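Local coordinates for protein diacylglycerol kinase (Bacillus anthracis, PDB 3S40) that probably transfers the terminal phosphate of ATP to diacylglycerol, making phosphatidic acid, as a lipid kinase of the diacylglycerol kinase family, at residues Y192-V197 / V228-G233; K126-A131 / F293-N298; G222-F227 / I286-G291. One frame throughout, in Å; residues are numbered along the deposited sequence.

Contact 1 of 3, residues Y192-V197 / V228-G233; sequences YEDEAV and VVKSTG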
loop_
_atom_site.group_PDB
_atom_site.type_symbol
_atom_site.label_atom_id
_atom_site.label_comp_id
_atom_site.label_asym_id
_atom_site.label_seq_id
_atom_site.Cartn_x
_atom_site.Cartn_y
_atom_site.Cartn_z
ATOM N N TYR A 192 -6.222 25.022 -1.240
ATOM C CA TYR A 192 -6.640 24.933 0.148
ATOM C C TYR A 192 -5.525 25.456 1.044
ATOM O O TYR A 192 -4.422 24.918 1.039
ATOM C CB TYR A 192 -6.945 23.480 0.524
ATOM C CG TYR A 192 -7.190 23.294 2.001
ATOM C CD1 TYR A 192 -6.145 23.004 2.867
ATOM C CD2 TYR A 192 -8.466 23.423 2.534
ATOM C CE1 TYR A 192 -6.361 22.840 4.220
ATOM C CE2 TYR A 192 -8.694 23.265 3.889
ATOM C CZ TYR A 192 -7.638 22.971 4.725
ATOM O OH TYR A 192 -7.859 22.811 6.074
ATOM N N GLU A 193 -5.814 26.506 1.806
ATOM C CA GLU A 193 -4.864 27.017 2.787
ATOM C C GLU A 193 -5.467 26.954 4.175
ATOM O O GLU A 193 -6.630 27.327 4.377
ATOM C CB GLU A 193 -4.475 28.457 2.466
ATOM C CG GLU A 193 -3.235 28.587 1.608
ATOM C CD GLU A 193 -3.154 29.930 0.902
ATOM O OE1 GLU A 193 -4.144 30.314 0.238
ATOM O OE2 GLU A 193 -2.106 30.603 1.014
ATOM N N ASP A 194 -4.682 26.479 5.135
ATOM C CA ASP A 194 -5.154 26.428 6.512
ATOM C C ASP A 194 -4.090 25.970 7.499
ATOM O O ASP A 194 -2.938 25.729 7.138
ATOM C CB ASP A 194 -6.389 25.528 6.625
ATOM C CG ASP A 194 -7.495 26.159 7.448
ATOM O OD1 ASP A 194 -7.841 27.333 7.181
ATOM O OD2 ASP A 194 -8.012 25.486 8.365
ATOM N N GLU A 195 -4.501 25.870 8.756
ATOM C CA GLU A 195 -3.650 25.399 9.832
ATOM C C GLU A 195 -4.038 23.958 10.112
ATOM O O GLU A 195 -5.173 23.679 10.511
ATOM C CB GLU A 195 -3.883 26.250 11.084
ATOM C CG GLU A 195 -2.807 26.142 12.157
ATOM C CD GLU A 195 -1.567 26.954 11.825
ATOM O OE1 GLU A 195 -1.464 27.448 10.681
ATOM O OE2 GLU A 195 -0.696 27.098 12.710
ATOM N N ALA A 196 -3.096 23.046 9.897
ATOM C CA ALA A 196 -3.359 21.618 10.036
ATOM C C ALA A 196 -2.441 20.974 11.051
ATOM O O ALA A 196 -1.296 21.384 11.213
ATOM C CB ALA A 196 -3.196 20.914 8.691
ATOM N N VAL A 197 -2.946 19.949 11.721
ATOM C CA VAL A 197 -2.110 19.132 12.587
ATOM C C VAL A 197 -1.601 17.906 11.816
ATOM O O VAL A 197 -0.529 17.370 12.110
ATOM C CB VAL A 197 -2.861 18.705 13.872
ATOM C CG1 VAL A 197 -4.328 18.411 13.580
ATOM C CG2 VAL A 197 -2.186 17.505 14.506
ATOM N N VAL A 228 -7.042 16.229 5.523
ATOM C CA VAL A 228 -6.392 17.176 6.414
ATOM C C VAL A 228 -7.124 17.270 7.743
ATOM O O VAL A 228 -8.331 17.493 7.779
ATOM C CB VAL A 228 -6.361 18.568 5.791
ATOM C CG1 VAL A 228 -5.704 19.552 6.749
ATOM C CG2 VAL A 228 -5.628 18.530 4.457
ATOM N N VAL A 229 -6.415 17.091 8.847
ATOM C CA VAL A 229 -7.062 17.356 10.122
ATOM C C VAL A 229 -6.630 18.726 10.620
ATOM O O VAL A 229 -5.446 18.969 10.844
ATOM C CB VAL A 229 -6.770 16.301 11.167
ATOM C CG1 VAL A 229 -7.587 16.592 12.431
ATOM C CG2 VAL A 229 -7.098 14.919 10.618
ATOM N N LYS A 230 -7.598 19.620 10.770
ATOM C CA LYS A 230 -7.308 20.992 11.160
ATOM C C LYS A 230 -6.933 21.055 12.632
ATOM O O LYS A 230 -7.195 20.120 13.389
ATOM C CB LYS A 230 -8.511 21.888 10.866
ATOM C CG LYS A 230 -9.047 21.717 9.453
ATOM C CD LYS A 230 -10.255 22.600 9.180
ATOM C CE LYS A 230 -10.846 22.297 7.805
ATOM N NZ LYS A 230 -12.028 23.147 7.471
ATOM N N SER A 231 -6.306 22.156 13.028
ATOM C CA SER A 231 -5.896 22.356 14.413
ATOM C C SER A 231 -7.036 22.093 15.400
ATOM O O SER A 231 -6.801 21.783 16.568
ATOM C CB SER A 231 -5.360 23.778 14.590
ATOM O OG SER A 231 -6.220 24.728 13.978
ATOM N N THR A 232 -8.268 22.197 14.914
ATOM C CA THR A 232 -9.452 22.136 15.764
ATOM C C THR A 232 -10.242 20.840 15.602
ATOM O O THR A 232 -11.268 20.643 16.257
ATOM C CB THR A 232 -10.420 23.278 15.415
ATOM O OG1 THR A 232 -11.368 22.814 14.445
ATOM C CG2 THR A 232 -9.657 24.474 14.850
ATOM N N GLY A 233 -9.783 19.964 14.717
ATOM C CA GLY A 233 -10.534 18.765 14.408
ATOM C C GLY A 233 -9.985 17.507 15.051
ATOM O O GLY A 233 -10.361 16.400 14.671
#
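Val197 meets Val229 and Lys230 where the chain leaves one sheet of the C-terminal beta sandwich for the other. Strand 190-196 is an outer strand of the first sheet; at Val197 the chain turns a corner into strand 198-202, which pairs with strand 224-230 in the second. The axes of 192-196 and 228-230 lie at 73°, and pairing is confined to their crossing, where Ala196 and Lys230 form an antiparallel non-hydrogen-bonded pair. Two backbone bonds flank it: Val197 N to Val229 O, 2.8 Å and almost in line with the carbonyl, and Ser231 N to Glu195 O, 3.2 Å, with the donor well above the carbonyl plane.

Val197 brings CG1 between its own backbone N and carbonyl carbon (chi1 37°), which sets this methyl 3.3 Å from Lys230 O and 3.9 Å from Val229 CG1. Helix 234-240 packs behind the two valines, Ile234 against Val197 and Phe237 against Val229.

Tyr192 works from farther back along its strand. Its ring stacks with Phe255, and with CG anti to the backbone N (chi1 172°) it reaches over to the second strand. Val228 CG1 approaches the ring obliquely and also presses on Ala196 CB at 3.5 Å, a tight fit. The extended chain of Lys230 runs past both Tyr192 OH and Asp194 OD2, its CE at the edge of the tyrosine ring. No salt bridge forms with Asp194, since Lys230 NZ stays 4.7 Å from Asp194 OD2 and instead hydrogen-bonds to Asn252 O. What the lysine offers across the contact is carbon: its CE lies 3.5 Å from Tyr192 OH, and its CD lies 3.7 Å from Asp194 OD2.

Contact 2 of 3, residues K126-A131 / F293-N298; sequences KPVDVA and FTMIYN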
loop_
_atom_site.group_PDB
_atom_site.type_symbol
_atom_site.label_atom_id
_atom_site.label_comp_id
_atom_site.label_asym_id
_atom_site.label_seq_id
_atom_site.Cartn_x
_atom_site.Cartn_y
_atom_site.Cartn_z
ATOM N N LYS A 126 -6.658 -7.817 -10.732
ATOM C CA LYS A 126 -7.233 -6.520 -11.063
ATOM C C LYS A 126 -6.161 -5.454 -11.118
ATOM O O LYS A 126 -5.077 -5.614 -10.530
ATOM C CB LYS A 126 -8.337 -6.121 -10.081
ATOM C CG LYS A 126 -7.843 -5.710 -8.709
ATOM C CD LYS A 126 -9.022 -5.213 -7.887
ATOM C CE LYS A 126 -8.575 -4.545 -6.610
ATOM N NZ LYS A 126 -9.639 -3.609 -6.119
ATOM N N PRO A 127 -6.446 -4.369 -11.849
ATOM C CA PRO A 127 -5.502 -3.251 -11.933
ATOM C C PRO A 127 -5.560 -2.442 -10.670
ATOM O O PRO A 127 -6.631 -2.287 -10.082
ATOM C CB PRO A 127 -6.002 -2.435 -13.141
ATOM C CG PRO A 127 -7.397 -2.861 -13.358
ATOM C CD PRO A 127 -7.561 -4.248 -12.805
ATOM N N VAL A 128 -4.408 -1.940 -10.258
ATOM C CA VAL A 128 -4.293 -1.187 -9.025
ATOM C C VAL A 128 -3.478 0.048 -9.340
ATOM O O VAL A 128 -2.530 -0.016 -10.122
ATOM C CB VAL A 128 -3.601 -2.043 -7.942
ATOM C CG1 VAL A 128 -3.236 -1.214 -6.729
ATOM C CG2 VAL A 128 -4.499 -3.224 -7.558
ATOM N N ASP A 129 -3.876 1.187 -8.780
ATOM C CA ASP A 129 -3.171 2.439 -9.043
ATOM C C ASP A 129 -1.937 2.561 -8.136
ATOM O O ASP A 129 -1.937 2.056 -7.011
ATOM C CB ASP A 129 -4.091 3.661 -8.816
ATOM C CG ASP A 129 -5.439 3.555 -9.560
ATOM O OD1 ASP A 129 -5.525 2.828 -10.588
ATOM O OD2 ASP A 129 -6.415 4.207 -9.105
ATOM N N VAL A 130 -0.909 3.247 -8.628
ATOM C CA VAL A 130 0.304 3.464 -7.855
ATOM C C VAL A 130 0.605 4.948 -7.828
ATOM O O VAL A 130 0.650 5.601 -8.876
ATOM C CB VAL A 130 1.500 2.726 -8.492
ATOM C CG1 VAL A 130 2.813 3.136 -7.815
ATOM C CG2 VAL A 130 1.277 1.204 -8.461
ATOM N N ALA A 131 0.853 5.478 -6.637
ATOM C CA ALA A 131 1.093 6.908 -6.487
ATOM C C ALA A 131 2.564 7.265 -6.716
ATOM O O ALA A 131 3.452 6.424 -6.546
ATOM C CB ALA A 131 0.624 7.380 -5.098
ATOM N N PHE A 293 -0.058 -1.331 -11.601
ATOM C CA PHE A 293 0.169 -2.739 -11.298
ATOM C C PHE A 293 -1.085 -3.520 -11.605
ATOM O O PHE A 293 -2.187 -2.977 -11.585
ATOM C CB PHE A 293 0.483 -2.958 -9.807
ATOM C CG PHE A 293 1.870 -2.520 -9.395
ATOM C CD1 PHE A 293 2.890 -2.422 -10.323
ATOM C CD2 PHE A 293 2.152 -2.235 -8.061
ATOM C CE1 PHE A 293 4.178 -2.039 -9.928
ATOM C CE2 PHE A 293 3.428 -1.841 -7.669
ATOM C CZ PHE A 293 4.437 -1.736 -8.607
ATOM N N THR A 294 -0.896 -4.802 -11.879
ATOM C CA THR A 294 -1.948 -5.793 -11.765
ATOM C C THR A 294 -1.637 -6.652 -10.535
ATOM O O THR A 294 -0.485 -7.056 -10.316
ATOM C CB THR A 294 -2.031 -6.690 -13.023
ATOM O OG1 THR A 294 -0.804 -7.417 -13.175
ATOM C CG2 THR A 294 -2.263 -5.834 -14.272
HETATM N N MSE A 295 -2.668 -6.961 -9.755
HETATM C CA MSE A 295 -2.483 -7.709 -8.532
HETATM C C MSE A 295 -3.535 -8.792 -8.350
HETATM O O MSE A 295 -4.691 -8.649 -8.755
HETATM C CB MSE A 295 -2.474 -6.751 -7.339
HETATM C CG MSE A 295 -1.492 -5.619 -7.521
HETATM SE SE MSE A 295 -0.870 -4.747 -5.891
HETATM C CE MSE A 295 -0.048 -6.270 -4.977
ATOM N N ILE A 296 -3.116 -9.888 -7.739
ATOM C CA ILE A 296 -4.034 -10.930 -7.316
ATOM C C ILE A 296 -4.898 -10.372 -6.197
ATOM O O ILE A 296 -4.397 -9.699 -5.302
ATOM C CB ILE A 296 -3.277 -12.155 -6.777
ATOM C CG1 ILE A 296 -2.543 -12.874 -7.912
ATOM C CG2 ILE A 296 -4.250 -13.110 -6.063
ATOM C CD1 ILE A 296 -3.459 -13.581 -8.909
ATOM N N TYR A 297 -6.189 -10.663 -6.220
ATOM C CA TYR A 297 -7.038 -10.190 -5.140
ATOM C C TYR A 297 -8.178 -11.167 -4.879
ATOM O O TYR A 297 -8.281 -12.209 -5.546
ATOM C CB TYR A 297 -7.587 -8.789 -5.479
ATOM C CG TYR A 297 -8.717 -8.821 -6.496
ATOM C CD1 TYR A 297 -10.010 -8.498 -6.121
ATOM C CD2 TYR A 297 -8.484 -9.195 -7.824
ATOM C CE1 TYR A 297 -11.048 -8.522 -7.034
ATOM C CE2 TYR A 297 -9.508 -9.228 -8.751
ATOM C CZ TYR A 297 -10.801 -8.887 -8.337
ATOM O OH TYR A 297 -11.854 -8.912 -9.215
ATOM N N ASN A 298 -9.047 -10.808 -3.927
ATOM C CA ASN A 298 -10.139 -11.680 -3.493
ATOM C C ASN A 298 -11.487 -11.080 -3.861
ATOM O O ASN A 298 -11.965 -10.185 -3.173
ATOM C CB ASN A 298 -10.086 -11.875 -1.982
ATOM C CG ASN A 298 -11.044 -12.944 -1.505
ATOM O OD1 ASN A 298 -11.791 -13.524 -2.305
ATOM N ND2 ASN A 298 -11.026 -13.224 -0.197
#
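Lys126 lies across the ring of Tyr297 at the end of an antiparallel ladder that pairs strand 125-133, from the catalytic family region, with the last strand of the chain, 284-296. Four backbone bonds hold the ladder. Lys126 and Met295 (a selenomethionine) exchange two, Lys126 N to Met295 O and Met295 N to Lys126 O, both 2.9 Å; Val128 and Phe293 exchange the others, Val128 N to Phe293 O at 2.8 Å and a longer one, Phe293 N to Val128 O at 3.2 Å.

The tight face carries Lys126, Val128, Phe293 and Met295. Val130 CG2 sits over one face of the Phe293 ring, toward its rim and 3.6 Å from CD2, while Val128 CG2 touches Met295 CG at 3.8 Å; the selenomethionine also touches Leu92 and Ile94 of strand 91-96. The other face, with Pro127 and Thr294, is looser: the proline ring is exposed, and Thr294 turns its OG1 to Thr91 instead of to the paired strand.

Lys126 starts with CG between its backbone N and carbonyl carbon (chi1 73°) and then runs straight, crossing the tyrosine at about a right angle. Its CD stands over the ring centre, 3.8 Å from the Tyr297 centroid, as a CH-pi contact. The ammonium travels past the ring to a salt bridge with Asp220, and at 5.4 Å from the Tyr297 centroid Lys126 NZ gives at most a weak cation-pi attraction. The lysine thus grips Tyr297 through its methylenes and spends its charge on an acid beyond the ladder, which should favour the protonated amine.

Contact 3 of 3, residues G222-F227 / I286-G291; sequences GTLDIF and IELLQG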
loop_
_atom_site.group_PDB
_atom_site.type_symbol
_atom_site.label_atom_id
_atom_site.label_comp_id
_atom_site.label_asym_id
_atom_site.label_seq_id
_atom_site.Cartn_x
_atom_site.Cartn_y
_atom_site.Cartn_z
ATOM N N GLY A 222 -8.726 5.710 -9.563
ATOM C CA GLY A 222 -8.086 6.689 -10.420
ATOM C C GLY A 222 -7.803 8.039 -9.786
ATOM O O GLY A 222 -7.404 8.984 -10.470
ATOM N N THR A 223 -8.021 8.152 -8.483
ATOM C CA THR A 223 -7.706 9.398 -7.782
ATOM C C THR A 223 -7.031 9.097 -6.456
ATOM O O THR A 223 -7.028 7.951 -5.987
ATOM C CB THR A 223 -8.961 10.265 -7.497
ATOM O OG1 THR A 223 -9.774 9.624 -6.510
ATOM C CG2 THR A 223 -9.784 10.501 -8.764
ATOM N N LEU A 224 -6.477 10.146 -5.865
ATOM C CA LEU A 224 -5.887 10.102 -4.542
ATOM C C LEU A 224 -6.785 10.878 -3.596
ATOM O O LEU A 224 -7.474 11.821 -4.020
ATOM C CB LEU A 224 -4.523 10.773 -4.582
ATOM C CG LEU A 224 -3.520 9.935 -5.363
ATOM C CD1 LEU A 224 -2.155 10.589 -5.389
ATOM C CD2 LEU A 224 -3.442 8.556 -4.716
ATOM N N ASP A 225 -6.765 10.487 -2.321
ATOM C CA ASP A 225 -7.566 11.140 -1.288
ATOM C C ASP A 225 -6.714 12.037 -0.400
ATOM O O ASP A 225 -5.830 11.572 0.327
ATOM C CB ASP A 225 -8.303 10.108 -0.431
ATOM C CG ASP A 225 -9.491 9.509 -1.151
ATOM O OD1 ASP A 225 -10.647 9.752 -0.728
ATOM O OD2 ASP A 225 -9.268 8.812 -2.162
ATOM N N ILE A 226 -6.982 13.332 -0.482
ATOM C CA ILE A 226 -6.358 14.293 0.407
ATOM C C ILE A 226 -7.183 14.351 1.677
ATOM O O ILE A 226 -8.408 14.463 1.632
ATOM C CB ILE A 226 -6.338 15.695 -0.210
ATOM C CG1 ILE A 226 -5.597 15.683 -1.549
ATOM C CG2 ILE A 226 -5.733 16.692 0.767
ATOM C CD1 ILE A 226 -5.587 17.029 -2.256
ATOM N N PHE A 227 -6.508 14.283 2.812
ATOM C CA PHE A 227 -7.192 14.290 4.093
ATOM C C PHE A 227 -6.398 15.170 5.053
ATOM O O PHE A 227 -5.221 14.905 5.351
ATOM C CB PHE A 227 -7.310 12.856 4.628
ATOM C CG PHE A 227 -8.166 12.726 5.865
ATOM C CD1 PHE A 227 -9.537 12.595 5.762
ATOM C CD2 PHE A 227 -7.590 12.738 7.126
ATOM C CE1 PHE A 227 -10.328 12.468 6.895
ATOM C CE2 PHE A 227 -8.372 12.610 8.267
ATOM C CZ PHE A 227 -9.740 12.473 8.150
ATOM N N ILE A 286 2.369 15.448 -6.288
ATOM C CA ILE A 286 1.885 14.073 -6.304
ATOM C C ILE A 286 1.029 13.786 -7.528
ATOM O O ILE A 286 0.128 14.569 -7.878
ATOM C CB ILE A 286 1.088 13.701 -5.042
ATOM C CG1 ILE A 286 1.760 14.252 -3.783
ATOM C CG2 ILE A 286 0.923 12.189 -4.963
ATOM C CD1 ILE A 286 1.152 13.764 -2.501
ATOM N N GLU A 287 1.336 12.651 -8.157
ATOM C CA GLU A 287 0.659 12.166 -9.359
ATOM C C GLU A 287 0.182 10.736 -9.104
ATOM O O GLU A 287 0.757 10.018 -8.294
ATOM C CB GLU A 287 1.633 12.131 -10.547
ATOM C CG GLU A 287 2.438 13.399 -10.768
ATOM C CD GLU A 287 1.589 14.558 -11.263
ATOM O OE1 GLU A 287 2.019 15.721 -11.106
ATOM O OE2 GLU A 287 0.493 14.306 -11.815
ATOM N N LEU A 288 -0.850 10.317 -9.819
ATOM C CA LEU A 288 -1.305 8.944 -9.715
ATOM C C LEU A 288 -1.096 8.199 -11.026
ATOM O O LEU A 288 -1.460 8.698 -12.084
ATOM C CB LEU A 288 -2.782 8.911 -9.360
ATOM C CG LEU A 288 -3.265 7.483 -9.150
ATOM C CD1 LEU A 288 -2.939 7.025 -7.735
ATOM C CD2 LEU A 288 -4.730 7.356 -9.441
ATOM N N LEU A 289 -0.522 7.000 -10.957
ATOM C CA LEU A 289 -0.409 6.148 -12.145
ATOM C C LEU A 289 -1.536 5.113 -12.180
ATOM O O LEU A 289 -1.526 4.110 -11.464
ATOM C CB LEU A 289 0.953 5.458 -12.182
ATOM C CG LEU A 289 2.137 6.413 -12.026
ATOM C CD1 LEU A 289 3.424 5.603 -11.831
ATOM C CD2 LEU A 289 2.226 7.355 -13.225
ATOM N N GLN A 290 -2.511 5.358 -13.031
ATOM C CA GLN A 290 -3.705 4.547 -13.029
ATOM C C GLN A 290 -3.419 3.133 -13.540
ATOM O O GLN A 290 -2.792 2.949 -14.569
ATOM C CB GLN A 290 -4.799 5.250 -13.844
ATOM C CG GLN A 290 -6.204 4.813 -13.511
ATOM C CD GLN A 290 -7.278 5.753 -14.071
ATOM O OE1 GLN A 290 -7.040 6.948 -14.296
ATOM N NE2 GLN A 290 -8.461 5.203 -14.309
ATOM N N GLY A 291 -3.861 2.136 -12.784
ATOM C CA GLY A 291 -3.720 0.754 -13.194
ATOM C C GLY A 291 -2.291 0.338 -13.480
ATOM O O GLY A 291 -2.053 -0.491 -14.347
#
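Leu224 stands between Ile286 and Leu288 and touches each with a different methyl, a small piece of hydrophobic core between the two sheets of the C-terminal beta sandwich. The strands 224-227 and 286-289 belong to opposite sheets: their axes pass 9.2 Å apart at 149°, and no hydrogen bond joins the two segments, so the contact is packing without a polar bond, side chain on side chain and, at Gly222, side chain on backbone.

The isobutyl group of Leu224 points at the facing strand, and its two methyls part, one to each neighbour. Leu224 CD1 meets Ile286 CG2 at 3.5 Å, and Leu224 CD2 meets Leu288 CD1 at 3.4 Å, both closer than usual for carbons. Neither pair lies alongside; each crosses at a slant. On the isoleucine the CG2 branch is the one used, being placed anti to the backbone N, while CG1 leads elsewhere.

Leu288 holds CG anti to its backbone N (chi1 -176°), which throws its fork toward the other segment. Leu288 CD1 rests on Leu224, also coming 3.8 Å from Leu224 CG; CD2 lies toward the Gly222 backbone, modelled too close for its detail to be trusted. Beyond it the chain of Gln290, extended past CG, brings its amide beside the same glycine, with CD 3.9 Å from Gly222 CA. Gly222 has phi 78°, a left-handed backbone shape just before strand 224-230 begins.

Asp129 of strand 125-133 ties this end together, one carboxylate oxygen accepting from Gly222 N and the other from Gly291 N. In its own sheet strand 224-230 runs between 198-202 and 254-259; in the opposite sheet 284-296 has strand 261-266 beside it, whose Ile262 packs under Leu224 and whose Ile264 packs on Ile286.

Contact 2 closes the widest loop of the chain, and both others lie inside it; contacts 1 and 3 cross along the sequence. Strand 224-230 serves contacts 3 and 1 in succession, their centres about 21 Å apart, and strand 284-296 serves contacts 3 and 2, about 13 Å apart. Contacts 2 and 3 touch directly: Asp129 of contact 2 reaches contact 3, and a probable bond runs from Leu289 N to Val130 O, 2.8 Å. Contact 1, centred about 32 Å from contact 2, lies at the far end of the sandwich. Together they mark a path from the joint between the catalytic region and the sandwich, through the sandwich core, to the corner where its sheets connect.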